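Local coordinates for putative chitobiase (Bacteroides thetaiotaomicron, PDB 3HNM), which is of unknown function but probably binds carbohydrate through a discoidin-like beta sandwich, at residues 21-26 with 39-44; 52-57 with 154-159; 61-66 with 144-149; 97-102 with 116-121. All blocks are in the same frame, centred on the assembly; numbering follows the deposited sequence.

Contact 1 of 4, residues 21-26 with 39-44; sequences IDFNNC and WGVESL. With MG (magnesium ion), chain E.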
loop_
_atom_site.group_PDB
_atom_site.type_symbol
_atom_site.label_atom_id
_atom_site.label_comp_id
_atom_site.label_asym_id
_atom_site.label_seq_id
_atom_site.Cartn_x
_atom_site.Cartn_y
_atom_site.Cartn_z
ATOM N N ILE A 21 -9.824 -4.457 3.022
ATOM C CA ILE A 21 -10.661 -5.619 3.287
ATOM C C ILE A 21 -9.846 -6.835 3.725
ATOM O O ILE A 21 -10.404 -7.860 4.115
ATOM C CB ILE A 21 -11.534 -5.962 2.028
ATOM C CG1 ILE A 21 -12.650 -6.939 2.404
ATOM C CG2 ILE A 21 -10.672 -6.585 0.916
ATOM C CD1 ILE A 21 -13.409 -7.488 1.200
ATOM N N ASP A 22 -8.524 -6.740 3.665
ATOM C CA ASP A 22 -7.714 -7.861 4.117
ATOM C C ASP A 22 -6.222 -7.575 4.210
ATOM O O ASP A 22 -5.655 -6.855 3.388
ATOM C CB ASP A 22 -7.961 -9.082 3.232
ATOM C CG ASP A 22 -7.141 -10.272 3.661
ATOM O OD1 ASP A 22 -6.765 -10.333 4.844
ATOM O OD2 ASP A 22 -6.868 -11.156 2.833
ATOM N N PHE A 23 -5.593 -8.135 5.237
ATOM C CA PHE A 23 -4.163 -7.967 5.431
ATOM C C PHE A 23 -3.650 -9.103 6.312
ATOM O O PHE A 23 -4.441 -9.897 6.826
ATOM C CB PHE A 23 -3.869 -6.587 6.047
ATOM C CG PHE A 23 -4.485 -6.376 7.409
ATOM C CD1 PHE A 23 -3.835 -6.820 8.555
ATOM C CD2 PHE A 23 -5.720 -5.749 7.545
ATOM C CE1 PHE A 23 -4.403 -6.647 9.816
ATOM C CE2 PHE A 23 -6.298 -5.572 8.799
ATOM C CZ PHE A 23 -5.633 -6.024 9.933
ATOM N N ASN A 24 -2.333 -9.198 6.466
ATOM C CA ASN A 24 -1.754 -10.258 7.283
ATOM C C ASN A 24 -0.781 -9.744 8.345
ATOM O O ASN A 24 -0.256 -10.527 9.136
ATOM C CB ASN A 24 -1.048 -11.297 6.391
ATOM C CG ASN A 24 0.353 -10.862 5.957
ATOM O OD1 ASN A 24 0.608 -9.687 5.715
ATOM N ND2 ASN A 24 1.256 -11.820 5.840
ATOM N N ASN A 25 -0.543 -8.434 8.377
ATOM C CA ASN A 25 0.398 -7.896 9.357
ATOM C C ASN A 25 0.216 -6.411 9.690
ATOM O O ASN A 25 0.249 -5.546 8.814
ATOM C CB ASN A 25 1.831 -8.186 8.855
ATOM C CG ASN A 25 2.909 -7.791 9.844
ATOM O OD1 ASN A 25 3.140 -6.616 10.058
ATOM N ND2 ASN A 25 3.578 -8.778 10.448
ATOM N N CYS A 26 0.009 -6.139 10.978
ATOM C CA CYS A 26 -0.145 -4.774 11.499
ATOM C C CYS A 26 0.238 -4.790 12.981
ATOM O O CYS A 26 0.321 -5.850 13.594
ATOM C CB CYS A 26 -1.591 -4.281 11.341
ATOM S SG CYS A 26 -1.830 -2.504 11.736
ATOM N N TRP A 39 -2.213 3.554 13.771
ATOM C CA TRP A 39 -1.135 2.947 13.025
ATOM C C TRP A 39 -1.666 1.757 12.266
ATOM O O TRP A 39 -0.907 0.981 11.685
ATOM C CB TRP A 39 -0.000 2.501 13.959
ATOM C CG TRP A 39 0.808 3.623 14.571
ATOM C CD1 TRP A 39 0.965 4.893 14.084
ATOM C CD2 TRP A 39 1.590 3.560 15.773
ATOM N NE1 TRP A 39 1.790 5.625 14.910
ATOM C CE2 TRP A 39 2.186 4.832 15.952
ATOM C CE3 TRP A 39 1.844 2.557 16.716
ATOM C CZ2 TRP A 39 3.015 5.123 17.036
ATOM C CZ3 TRP A 39 2.675 2.853 17.800
ATOM C CH2 TRP A 39 3.247 4.125 17.947
ATOM N N GLY A 40 -2.984 1.618 12.270
ATOM C CA GLY A 40 -3.608 0.494 11.592
ATOM C C GLY A 40 -3.576 0.567 10.079
ATOM O O GLY A 40 -3.144 1.566 9.490
ATOM N N VAL A 41 -4.048 -0.512 9.459
ATOM C CA VAL A 41 -4.105 -0.615 8.009
ATOM C C VAL A 41 -4.910 0.521 7.384
ATOM O O VAL A 41 -4.480 1.098 6.396
ATOM C CB VAL A 41 -4.695 -1.993 7.544
ATOM C CG1 VAL A 41 -3.717 -3.103 7.848
ATOM C CG2 VAL A 41 -6.021 -2.266 8.231
ATOM N N GLU A 42 -6.058 0.861 7.965
ATOM C CA GLU A 42 -6.891 1.941 7.428
ATOM C C GLU A 42 -6.121 3.246 7.328
ATOM O O GLU A 42 -6.512 4.154 6.606
ATOM C CB GLU A 42 -8.128 2.168 8.304
ATOM C CG GLU A 42 -7.810 2.383 9.778
ATOM C CD GLU A 42 -7.523 1.079 10.517
ATOM O OE1 GLU A 42 -6.898 1.138 11.609
ATOM O OE2 GLU A 42 -7.934 -0.001 10.016
ATOM N N SER A 43 -5.014 3.325 8.050
ATOM C CA SER A 43 -4.196 4.520 8.066
ATOM C C SER A 43 -3.351 4.586 6.819
ATOM O O SER A 43 -2.409 5.364 6.735
ATOM C CB SER A 43 -3.298 4.492 9.297
ATOM O OG SER A 43 -2.566 5.692 9.391
ATOM N N LEU A 44 -3.706 3.779 5.835
ATOM C CA LEU A 44 -2.915 3.705 4.608
ATOM C C LEU A 44 -3.586 4.363 3.409
ATOM O O LEU A 44 -2.905 4.709 2.436
ATOM C CB LEU A 44 -2.623 2.233 4.312
ATOM C CG LEU A 44 -1.233 1.860 3.861
ATOM C CD1 LEU A 44 -0.188 2.637 4.639
ATOM C CD2 LEU A 44 -1.064 0.368 4.051
HETATM MG MG MG E . -1.721 7.309 5.163
#
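Cys26 and Gly40 mark the nearest backbone approach, their CA atoms 6.3 Å apart, and at that spacing the two chains exchange no hydrogen bonds. Residues 21-23 run as a strand before the chain leaves the sheet, whereas 39-44 lead into a short 3-10 turn at 41-44. Side chains therefore bridge the gap. The CG1 methyl of Val41 sits over one face of the Phe23 ring, 3.5 Å from its centroid and 19° off the normal, a CH-pi contact; the CG2 methyl reaches the rim at Phe23 CE2, 3.4 Å away. The first torsion of Phe23 (chi1 62°) directs the ring to the valine, and the second (chi2 85°) turns its face to CG1. In this beta sandwich, consistent with the F5/8 type C family, the loop packs on an edge strand: strand 20-23 is an outermost strand of a five-stranded antiparallel sheet, and Phe67 of the adjoining strand touches both side chains. With a serine in place of Phe23, Val41 would probably lose its aromatic platform and a gap would open beside Phe67. Farther along, Cys26 SG rests 3.5 Å from Gly40 CA, over the backbone that introduces the turn. Two residues past Val41, the carbonyl oxygen Ser43 O coordinates the magnesium ion at 2.6 Å, joining the metal site to this turn.

Contact 2 of 4, residues 52-57 with 154-159; sequences QWLCRW and RVSLGE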
loop_
_atom_site.group_PDB
_atom_site.type_symbol
_atom_site.label_atom_id
_atom_site.label_comp_id
_atom_site.label_asym_id
_atom_site.label_seq_id
_atom_site.Cartn_x
_atom_site.Cartn_y
_atom_site.Cartn_z
ATOM N N GLN A 52 0.539 7.005 9.225
ATOM C CA GLN A 52 1.248 5.815 8.743
ATOM C C GLN A 52 0.603 4.500 9.145
ATOM O O GLN A 52 -0.456 4.469 9.760
ATOM C CB GLN A 52 2.684 5.816 9.273
ATOM C CG GLN A 52 2.751 5.399 10.728
ATOM C CD GLN A 52 4.109 5.573 11.334
ATOM O OE1 GLN A 52 4.364 5.123 12.445
ATOM N NE2 GLN A 52 4.994 6.234 10.614
ATOM N N TRP A 53 1.274 3.416 8.765
ATOM C CA TRP A 53 0.871 2.048 9.083
ATOM C C TRP A 53 2.109 1.388 9.685
ATOM O O TRP A 53 3.217 1.568 9.178
ATOM C CB TRP A 53 0.461 1.276 7.827
ATOM C CG TRP A 53 0.539 -0.219 8.006
ATOM C CD1 TRP A 53 -0.411 -1.044 8.560
ATOM C CD2 TRP A 53 1.658 -1.054 7.696
ATOM N NE1 TRP A 53 0.053 -2.337 8.617
ATOM C CE2 TRP A 53 1.321 -2.375 8.094
ATOM C CE3 TRP A 53 2.920 -0.815 7.124
ATOM C CZ2 TRP A 53 2.209 -3.459 7.934
ATOM C CZ3 TRP A 53 3.798 -1.890 6.967
ATOM C CH2 TRP A 53 3.436 -3.195 7.372
ATOM N N LEU A 54 1.923 0.623 10.754
ATOM C CA LEU A 54 3.048 -0.038 11.388
ATOM C C LEU A 54 2.849 -1.553 11.397
ATOM O O LEU A 54 1.750 -2.047 11.651
ATOM C CB LEU A 54 3.226 0.484 12.813
ATOM C CG LEU A 54 4.631 0.317 13.378
ATOM C CD1 LEU A 54 5.601 1.111 12.506
ATOM C CD2 LEU A 54 4.686 0.800 14.831
ATOM N N CYS A 55 3.915 -2.281 11.083
ATOM C CA CYS A 55 3.884 -3.740 11.064
ATOM C C CYS A 55 3.737 -4.242 12.504
ATOM O O CYS A 55 3.693 -3.438 13.427
ATOM C CB CYS A 55 5.192 -4.260 10.498
ATOM S SG CYS A 55 6.578 -3.658 11.437
ATOM N N ARG A 56 3.664 -5.557 12.700
ATOM C CA ARG A 56 3.552 -6.097 14.049
ATOM C C ARG A 56 4.882 -5.778 14.713
ATOM O O ARG A 56 5.944 -6.073 14.163
ATOM C CB ARG A 56 3.338 -7.600 14.025
ATOM C CG ARG A 56 2.320 -8.036 15.024
ATOM C CD ARG A 56 2.438 -9.498 15.327
ATOM N NE ARG A 56 1.722 -9.813 16.554
ATOM C CZ ARG A 56 1.889 -10.928 17.249
ATOM N NH1 ARG A 56 2.752 -11.843 16.831
ATOM N NH2 ARG A 56 1.196 -11.123 18.360
ATOM N N TRP A 57 4.830 -5.183 15.897
ATOM C CA TRP A 57 6.053 -4.784 16.553
ATOM C C TRP A 57 6.496 -5.637 17.722
ATOM O O TRP A 57 7.699 -5.765 17.985
ATOM C CB TRP A 57 5.926 -3.319 16.973
ATOM C CG TRP A 57 7.230 -2.586 17.029
ATOM C CD1 TRP A 57 8.101 -2.553 18.066
ATOM C CD2 TRP A 57 7.819 -1.801 15.982
ATOM N NE1 TRP A 57 9.202 -1.798 17.740
ATOM C CE2 TRP A 57 9.057 -1.324 16.465
ATOM C CE3 TRP A 57 7.422 -1.459 14.683
ATOM C CZ2 TRP A 57 9.907 -0.516 15.697
ATOM C CZ3 TRP A 57 8.270 -0.655 13.917
ATOM C CH2 TRP A 57 9.499 -0.194 14.432
ATOM N N ARG A 154 12.112 -3.981 10.447
ATOM C CA ARG A 154 11.001 -3.137 10.909
ATOM C C ARG A 154 10.443 -2.527 9.640
ATOM O O ARG A 154 11.159 -2.397 8.654
ATOM C CB ARG A 154 11.509 -2.019 11.822
ATOM C CG ARG A 154 12.017 -2.481 13.158
ATOM C CD ARG A 154 10.909 -3.144 13.928
ATOM N NE ARG A 154 11.319 -3.518 15.279
ATOM C CZ ARG A 154 10.553 -4.222 16.102
ATOM N NH1 ARG A 154 9.351 -4.619 15.703
ATOM N NH2 ARG A 154 10.978 -4.534 17.312
ATOM N N VAL A 155 9.173 -2.169 9.633
ATOM C CA VAL A 155 8.641 -1.563 8.426
ATOM C C VAL A 155 7.328 -0.823 8.650
ATOM O O VAL A 155 6.425 -1.317 9.334
ATOM C CB VAL A 155 8.546 -2.629 7.250
ATOM C CG1 VAL A 155 8.329 -4.011 7.818
ATOM C CG2 VAL A 155 7.434 -2.282 6.274
ATOM N N SER A 156 7.274 0.402 8.128
ATOM C CA SER A 156 6.082 1.226 8.219
ATOM C C SER A 156 5.819 1.820 6.841
ATOM O O SER A 156 6.753 2.113 6.094
ATOM C CB SER A 156 6.238 2.328 9.271
ATOM O OG SER A 156 7.324 3.176 8.989
ATOM N N LEU A 157 4.538 1.968 6.504
ATOM C CA LEU A 157 4.116 2.491 5.208
ATOM C C LEU A 157 3.309 3.774 5.327
ATOM O O LEU A 157 2.430 3.887 6.182
ATOM C CB LEU A 157 3.263 1.452 4.486
ATOM C CG LEU A 157 3.131 1.724 2.997
ATOM C CD1 LEU A 157 4.520 1.627 2.363
ATOM C CD2 LEU A 157 2.186 0.722 2.365
ATOM N N GLY A 158 3.593 4.733 4.450
ATOM C CA GLY A 158 2.865 5.988 4.478
ATOM C C GLY A 158 1.498 5.888 3.821
ATOM O O GLY A 158 0.471 6.087 4.475
ATOM N N GLU A 159 1.479 5.571 2.529
ATOM C CA GLU A 159 0.225 5.461 1.799
ATOM C C GLU A 159 0.347 4.860 0.386
ATOM O O GLU A 159 1.428 4.853 -0.213
ATOM C CB GLU A 159 -0.409 6.834 1.713
ATOM C CG GLU A 159 -1.794 6.805 1.201
ATOM C CD GLU A 159 -2.560 7.992 1.667
ATOM O OE1 GLU A 159 -2.087 9.117 1.368
ATOM O OE2 GLU A 159 -3.618 7.811 2.332
#
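Trp53 and Leu157 form the hydrogen-bonded pair of a short antiparallel bridge that sets strand 53-54 on the edge of the four-stranded sheet of this F5/8 type C beta sandwich. Trp53 N donates a hydrogen bond to Leu157 O at 2.9 Å, and Leu157 N answers to Trp53 O. One residue on, Leu54 and Ser156 make the non-hydrogen-bonded pair, after which Cys55 N donates to Val155 O at 3.2 Å. Packing is close here: the indole of Trp53 turns its edge to the partner strand, CE3 3.5 Å from Leu157 CB and CZ3 3.7 Å from Val155 CG2, while the ring of Phe67 meets it edge-to-face.

The looser side lies past the strand ends. Val155 N makes just a weak bond to Cys55 SG, and the partly exposed Arg56 starts off away from 154-159 and forms a salt bridge with Asp30. Beyond it the fit closes again. Arg154, bent at chi2 (-62°), lays its guanidinium flat on Trp57 in a cation-pi stack, the planes 4° apart and CZ 3.3 Å from the centroid of the five-membered ring. Its CD carbon lies over the six-membered ring, so CD and the guanidinium cover both rings of the indole. Arg154 NE forms a salt bridge with Asp151, which probably helps to fix the rotation of the group. Arg154 NH1 donates to a lone pair of Trp57 O, 3.0 Å away and nearly straight, the N-H...O angle 162°, with the oxygen close to the guanidinium plane.

Contact 3 of 4, residues 61-66 with 144-149; sequences EPLPYY and TDTYPT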
loop_
_atom_site.group_PDB
_atom_site.type_symbol
_atom_site.label_atom_id
_atom_site.label_comp_id
_atom_site.label_asym_id
_atom_site.label_seq_id
_atom_site.Cartn_x
_atom_site.Cartn_y
_atom_site.Cartn_z
ATOM N N GLU A 61 7.367 -10.344 12.504
ATOM C CA GLU A 61 6.854 -11.379 11.598
ATOM C C GLU A 61 7.632 -11.443 10.280
ATOM O O GLU A 61 8.000 -10.418 9.720
ATOM C CB GLU A 61 5.385 -11.117 11.305
ATOM C CG GLU A 61 4.505 -11.200 12.539
ATOM C CD GLU A 61 4.235 -12.627 12.984
ATOM O OE1 GLU A 61 4.961 -13.535 12.518
ATOM O OE2 GLU A 61 3.300 -12.842 13.801
ATOM N N PRO A 62 7.894 -12.655 9.769
ATOM C CA PRO A 62 8.634 -12.808 8.510
ATOM C C PRO A 62 7.811 -12.401 7.295
ATOM O O PRO A 62 6.602 -12.608 7.247
ATOM C CB PRO A 62 8.989 -14.289 8.499
ATOM C CG PRO A 62 7.822 -14.905 9.175
ATOM C CD PRO A 62 7.593 -13.973 10.350
ATOM N N LEU A 63 8.480 -11.809 6.316
ATOM C CA LEU A 63 7.814 -11.354 5.103
ATOM C C LEU A 63 7.231 -12.551 4.347
ATOM O O LEU A 63 7.621 -13.689 4.595
ATOM C CB LEU A 63 8.817 -10.577 4.250
ATOM C CG LEU A 63 9.425 -9.328 4.918
ATOM C CD1 LEU A 63 10.669 -8.908 4.157
ATOM C CD2 LEU A 63 8.411 -8.169 4.965
ATOM N N PRO A 64 6.318 -12.319 3.390
ATOM C CA PRO A 64 5.740 -11.068 2.915
ATOM C C PRO A 64 4.476 -10.599 3.604
ATOM O O PRO A 64 3.689 -11.391 4.131
ATOM C CB PRO A 64 5.458 -11.381 1.470
ATOM C CG PRO A 64 4.853 -12.733 1.610
ATOM C CD PRO A 64 5.795 -13.437 2.587
ATOM N N TYR A 65 4.291 -9.284 3.537
ATOM C CA TYR A 65 3.146 -8.579 4.093
ATOM C C TYR A 65 2.293 -8.170 2.910
ATOM O O TYR A 65 2.820 -7.670 1.919
ATOM C CB TYR A 65 3.627 -7.328 4.803
ATOM C CG TYR A 65 4.626 -7.581 5.896
ATOM C CD1 TYR A 65 4.620 -8.777 6.603
ATOM C CD2 TYR A 65 5.477 -6.564 6.325
ATOM C CE1 TYR A 65 5.422 -8.949 7.718
ATOM C CE2 TYR A 65 6.282 -6.723 7.444
ATOM C CZ TYR A 65 6.242 -7.915 8.142
ATOM O OH TYR A 65 6.952 -8.059 9.306
ATOM N N TYR A 66 0.984 -8.359 3.005
ATOM C CA TYR A 66 0.120 -8.005 1.891
ATOM C C TYR A 66 -1.133 -7.305 2.360
ATOM O O TYR A 66 -1.495 -7.370 3.528
ATOM C CB TYR A 66 -0.259 -9.253 1.120
ATOM C CG TYR A 66 -1.308 -10.063 1.797
ATOM C CD1 TYR A 66 -2.648 -9.767 1.630
ATOM C CD2 TYR A 66 -0.968 -11.130 2.604
ATOM C CE1 TYR A 66 -3.635 -10.525 2.255
ATOM C CE2 TYR A 66 -1.943 -11.898 3.238
ATOM C CZ TYR A 66 -3.277 -11.594 3.058
ATOM O OH TYR A 66 -4.243 -12.371 3.661
ATOM N N THR A 144 7.791 -7.824 -0.269
ATOM C CA THR A 144 8.520 -9.088 -0.226
ATOM C C THR A 144 9.902 -8.940 0.383
ATOM O O THR A 144 10.400 -9.870 1.005
ATOM C CB THR A 144 8.657 -9.711 -1.604
ATOM O OG1 THR A 144 9.185 -8.742 -2.522
ATOM C CG2 THR A 144 7.314 -10.201 -2.074
ATOM N N ASP A 145 10.538 -7.790 0.204
ATOM C CA ASP A 145 11.823 -7.620 0.839
ATOM C C ASP A 145 11.878 -6.254 1.477
ATOM O O ASP A 145 11.295 -5.305 0.971
ATOM C CB ASP A 145 12.985 -7.815 -0.125
ATOM C CG ASP A 145 14.253 -8.208 0.607
ATOM O OD1 ASP A 145 14.134 -9.045 1.529
ATOM O OD2 ASP A 145 15.351 -7.699 0.276
ATOM N N THR A 146 12.580 -6.170 2.602
ATOM C CA THR A 146 12.686 -4.942 3.374
ATOM C C THR A 146 14.144 -4.549 3.628
ATOM O O THR A 146 15.006 -5.410 3.784
ATOM C CB THR A 146 11.914 -5.139 4.733
ATOM O OG1 THR A 146 10.533 -4.791 4.555
ATOM C CG2 THR A 146 12.508 -4.308 5.856
ATOM N N TYR A 147 14.429 -3.250 3.637
ATOM C CA TYR A 147 15.784 -2.788 3.924
ATOM C C TYR A 147 15.957 -2.965 5.419
ATOM O O TYR A 147 15.087 -2.582 6.196
ATOM C CB TYR A 147 15.950 -1.314 3.583
ATOM C CG TYR A 147 16.225 -1.056 2.132
ATOM C CD1 TYR A 147 17.490 -1.269 1.593
ATOM C CD2 TYR A 147 15.210 -0.628 1.286
ATOM C CE1 TYR A 147 17.733 -1.064 0.240
ATOM C CE2 TYR A 147 15.438 -0.423 -0.064
ATOM C CZ TYR A 147 16.698 -0.642 -0.582
ATOM O OH TYR A 147 16.906 -0.450 -1.923
ATOM N N PRO A 148 17.084 -3.541 5.841
ATOM C CA PRO A 148 17.387 -3.781 7.254
ATOM C C PRO A 148 17.468 -2.474 8.022
ATOM O O PRO A 148 17.739 -1.433 7.435
ATOM C CB PRO A 148 18.729 -4.487 7.193
ATOM C CG PRO A 148 19.375 -3.792 6.036
ATOM C CD PRO A 148 18.266 -3.801 5.007
ATOM N N THR A 149 17.240 -2.530 9.333
ATOM C CA THR A 149 17.284 -1.345 10.197
ATOM C C THR A 149 18.240 -1.533 11.381
ATOM O O THR A 149 18.810 -2.610 11.570
ATOM C CB THR A 149 15.908 -1.047 10.772
ATOM O OG1 THR A 149 14.932 -1.050 9.724
ATOM C CG2 THR A 149 15.913 0.292 11.425
#
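Leu63 carries its CG opposite the carbonyl carbon (chi1 -60°) and its CD1 extended away from CA (chi2 163°), a shape that delivers the CD1 methyl to the backbone of 144-146. There it lies 3.3 Å from Thr144 O and 3.7 Å from Thr146 N, straddling the peptides round Asp145. The sister methyl CD2 faces two ways: it stands 4.0 Å from Thr146 OG1, and it also lies over the rim of one face of the Tyr65 ring, 3.5 Å above its plane. That ring is pinned at its far end, where Tyr65 OH donates to Glu61 O at 2.6 Å, which draws the loop back on itself. A cis peptide bond joins Leu63 to Pro64, whose CB makes a looser contact, 4.2 Å from Thr144 CG2. With an alanine at Leu63, the Tyr65 face and the Thr144-Thr146 backbone would probably lose the methyls that connect them, opening a gap between loop and strand. The contact lies toward the surface of the sandwich, where the loop enters strand 65-71 just as strand 138-146 runs out; the strands are antiparallel neighbours in the five-stranded sheet, and backbone bonding between Tyr65 and Ile143 takes over where the leucine contact ends.

Contact 4 of 4, residues 97-102 with 116-121; sequences SKAGYV and DWTSPK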
loop_
_atom_site.group_PDB
_atom_site.type_symbol
_atom_site.label_atom_id
_atom_site.label_comp_id
_atom_site.label_asym_id
_atom_site.label_seq_id
_atom_site.Cartn_x
_atom_site.Cartn_y
_atom_site.Cartn_z
ATOM N N SER A 97 10.458 -0.523 2.686
ATOM C CA SER A 97 10.004 -1.346 1.564
ATOM C C SER A 97 11.096 -1.339 0.499
ATOM O O SER A 97 11.534 -0.277 0.059
ATOM C CB SER A 97 8.705 -0.782 0.997
ATOM O OG SER A 97 7.735 -0.608 2.017
ATOM N N LYS A 98 11.524 -2.530 0.089
ATOM C CA LYS A 98 12.592 -2.678 -0.889
ATOM C C LYS A 98 12.203 -3.371 -2.193
ATOM O O LYS A 98 12.675 -2.998 -3.264
ATOM C CB LYS A 98 13.769 -3.414 -0.248
ATOM C CG LYS A 98 14.905 -3.695 -1.181
ATOM C CD LYS A 98 16.161 -3.898 -0.399
ATOM C CE LYS A 98 17.195 -4.664 -1.192
ATOM N NZ LYS A 98 16.760 -6.091 -1.328
ATOM N N ALA A 99 11.353 -4.383 -2.112
ATOM C CA ALA A 99 10.927 -5.094 -3.303
ATOM C C ALA A 99 9.558 -5.681 -3.050
ATOM O O ALA A 99 9.143 -5.849 -1.903
ATOM C CB ALA A 99 11.924 -6.198 -3.654
ATOM N N GLY A 100 8.854 -5.991 -4.130
ATOM C CA GLY A 100 7.521 -6.551 -4.007
ATOM C C GLY A 100 6.736 -6.383 -5.293
ATOM O O GLY A 100 7.303 -6.023 -6.319
ATOM N N TYR A 101 5.432 -6.622 -5.228
ATOM C CA TYR A 101 4.584 -6.525 -6.394
ATOM C C TYR A 101 3.152 -6.187 -6.000
ATOM O O TYR A 101 2.833 -6.139 -4.818
ATOM C CB TYR A 101 4.622 -7.851 -7.148
ATOM C CG TYR A 101 4.092 -9.012 -6.338
ATOM C CD1 TYR A 101 4.866 -9.631 -5.345
ATOM C CD2 TYR A 101 2.802 -9.487 -6.558
ATOM C CE1 TYR A 101 4.351 -10.698 -4.602
ATOM C CE2 TYR A 101 2.287 -10.537 -5.829
ATOM C CZ TYR A 101 3.057 -11.136 -4.860
ATOM O OH TYR A 101 2.511 -12.172 -4.162
ATOM N N VAL A 102 2.297 -5.948 -6.993
ATOM C CA VAL A 102 0.895 -5.606 -6.756
ATOM C C VAL A 102 0.052 -6.392 -7.752
ATOM O O VAL A 102 0.377 -6.420 -8.935
ATOM C CB VAL A 102 0.680 -4.066 -6.940
ATOM C CG1 VAL A 102 1.289 -3.610 -8.237
ATOM C CG2 VAL A 102 -0.793 -3.714 -6.877
ATOM N N ASP A 116 6.152 -5.374 -10.751
ATOM C CA ASP A 116 7.059 -5.730 -9.689
ATOM C C ASP A 116 7.887 -4.504 -9.334
ATOM O O ASP A 116 8.935 -4.251 -9.929
ATOM C CB ASP A 116 7.982 -6.854 -10.136
ATOM C CG ASP A 116 7.357 -8.215 -9.978
ATOM O OD1 ASP A 116 6.162 -8.359 -10.316
ATOM O OD2 ASP A 116 8.061 -9.145 -9.526
ATOM N N TRP A 117 7.408 -3.741 -8.361
ATOM C CA TRP A 117 8.079 -2.532 -7.920
ATOM C C TRP A 117 9.345 -2.820 -7.102
ATOM O O TRP A 117 9.568 -3.944 -6.666
ATOM C CB TRP A 117 7.099 -1.714 -7.087
ATOM C CG TRP A 117 6.526 -2.472 -5.928
ATOM C CD1 TRP A 117 5.400 -3.258 -5.919
ATOM C CD2 TRP A 117 7.068 -2.540 -4.615
ATOM N NE1 TRP A 117 5.216 -3.804 -4.680
ATOM C CE2 TRP A 117 6.229 -3.378 -3.859
ATOM C CE3 TRP A 117 8.189 -1.973 -3.998
ATOM C CZ2 TRP A 117 6.475 -3.662 -2.518
ATOM C CZ3 TRP A 117 8.432 -2.259 -2.667
ATOM C CH2 TRP A 117 7.582 -3.092 -1.944
ATOM N N THR A 118 10.170 -1.792 -6.911
ATOM C CA THR A 118 11.405 -1.873 -6.128
ATOM C C THR A 118 11.797 -0.471 -5.684
ATOM O O THR A 118 11.951 0.415 -6.515
ATOM C CB THR A 118 12.595 -2.447 -6.927
ATOM O OG1 THR A 118 12.485 -2.061 -8.299
ATOM C CG2 THR A 118 12.651 -3.954 -6.809
ATOM N N SER A 119 11.950 -0.266 -4.379
ATOM C CA SER A 119 12.347 1.037 -3.851
ATOM C C SER A 119 13.876 0.996 -3.714
ATOM O O SER A 119 14.447 -0.003 -3.263
ATOM C CB SER A 119 11.661 1.276 -2.501
ATOM O OG SER A 119 11.922 2.561 -1.969
ATOM N N PRO A 120 14.555 2.078 -4.118
ATOM C CA PRO A 120 16.015 2.243 -4.085
ATOM C C PRO A 120 16.642 2.518 -2.716
ATOM O O PRO A 120 17.817 2.212 -2.507
ATOM C CB PRO A 120 16.240 3.397 -5.044
ATOM C CG PRO A 120 15.083 4.279 -4.696
ATOM C CD PRO A 120 13.914 3.294 -4.647
ATOM N N LYS A 121 15.873 3.094 -1.791
ATOM C CA LYS A 121 16.394 3.405 -0.459
ATOM C C LYS A 121 15.340 3.435 0.645
ATOM O O LYS A 121 14.129 3.448 0.393
ATOM C CB LYS A 121 17.103 4.762 -0.481
ATOM C CG LYS A 121 16.166 5.968 -0.629
ATOM C CD LYS A 121 16.951 7.279 -0.672
ATOM C CE LYS A 121 16.052 8.480 -0.971
ATOM N NZ LYS A 121 16.821 9.750 -1.118
#
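The indole of Trp117 lies over the backbone of Ala99 and Gly100. Gly100 C stands 3.0 Å above the ring plane and Ala99 C 3.4 Å above it, both displaced toward the rim on the same covered face. CG of Trp117 is set between its backbone N and carbonyl carbon, and this torsion (chi1 56°) brings the indole over those two residues. Its edge then points NE1 at Tyr101 O, in the ring plane, for a weak hydrogen bond of 3.3 Å. Glycine suits the position beneath the ring, since a CB on residue 100 would run into Trp117 CZ2. Here the chain turns a corner at Ala99, and Lys98 with Ala99 forms a classic beta bulge opposite Asp145 of strand 138-146. Loop 116-121 runs beside this bend in the beta sandwich, while the indole reaches inward to stack on Phe141 and to meet Phe82 edge-to-face. Beyond the ring the chains remain coupled by backbone: Ser119 N donates to Lys98 O at 3.0 Å. On the outer side, Ala99 CB and Thr118 CG2 touch at 3.9 Å, and Asp116 OD1 lies 3.6 Å from Tyr101 CB. Lys98 NZ forms a salt bridge with Asp145.

In the fold
Contacts 1 and 2 are buried, contact 4 is partly so, and contact 3 lies at the surface. Contact 2 belongs to the four-stranded sheet and combines backbone pairing with an Arg-Trp cation-pi stack; contacts 1, 3 and 4 reach the five-stranded sheet and use side chains laid on rings or peptides, with contact 4 adding scattered backbone bonds. Contacts 1 and 2 share the magnesium site through Ser43 and Gly158 and are joined by Ser43 OG to Gln52 O. Contacts 3 and 4 meet through the Asp145-Lys98 salt bridge between strands, and through Tyr147 OH to Ser119 O between the loops beyond. Contacts 1 and 4 stand on opposite sides of the chain's centre, about 18 Å apart between centres.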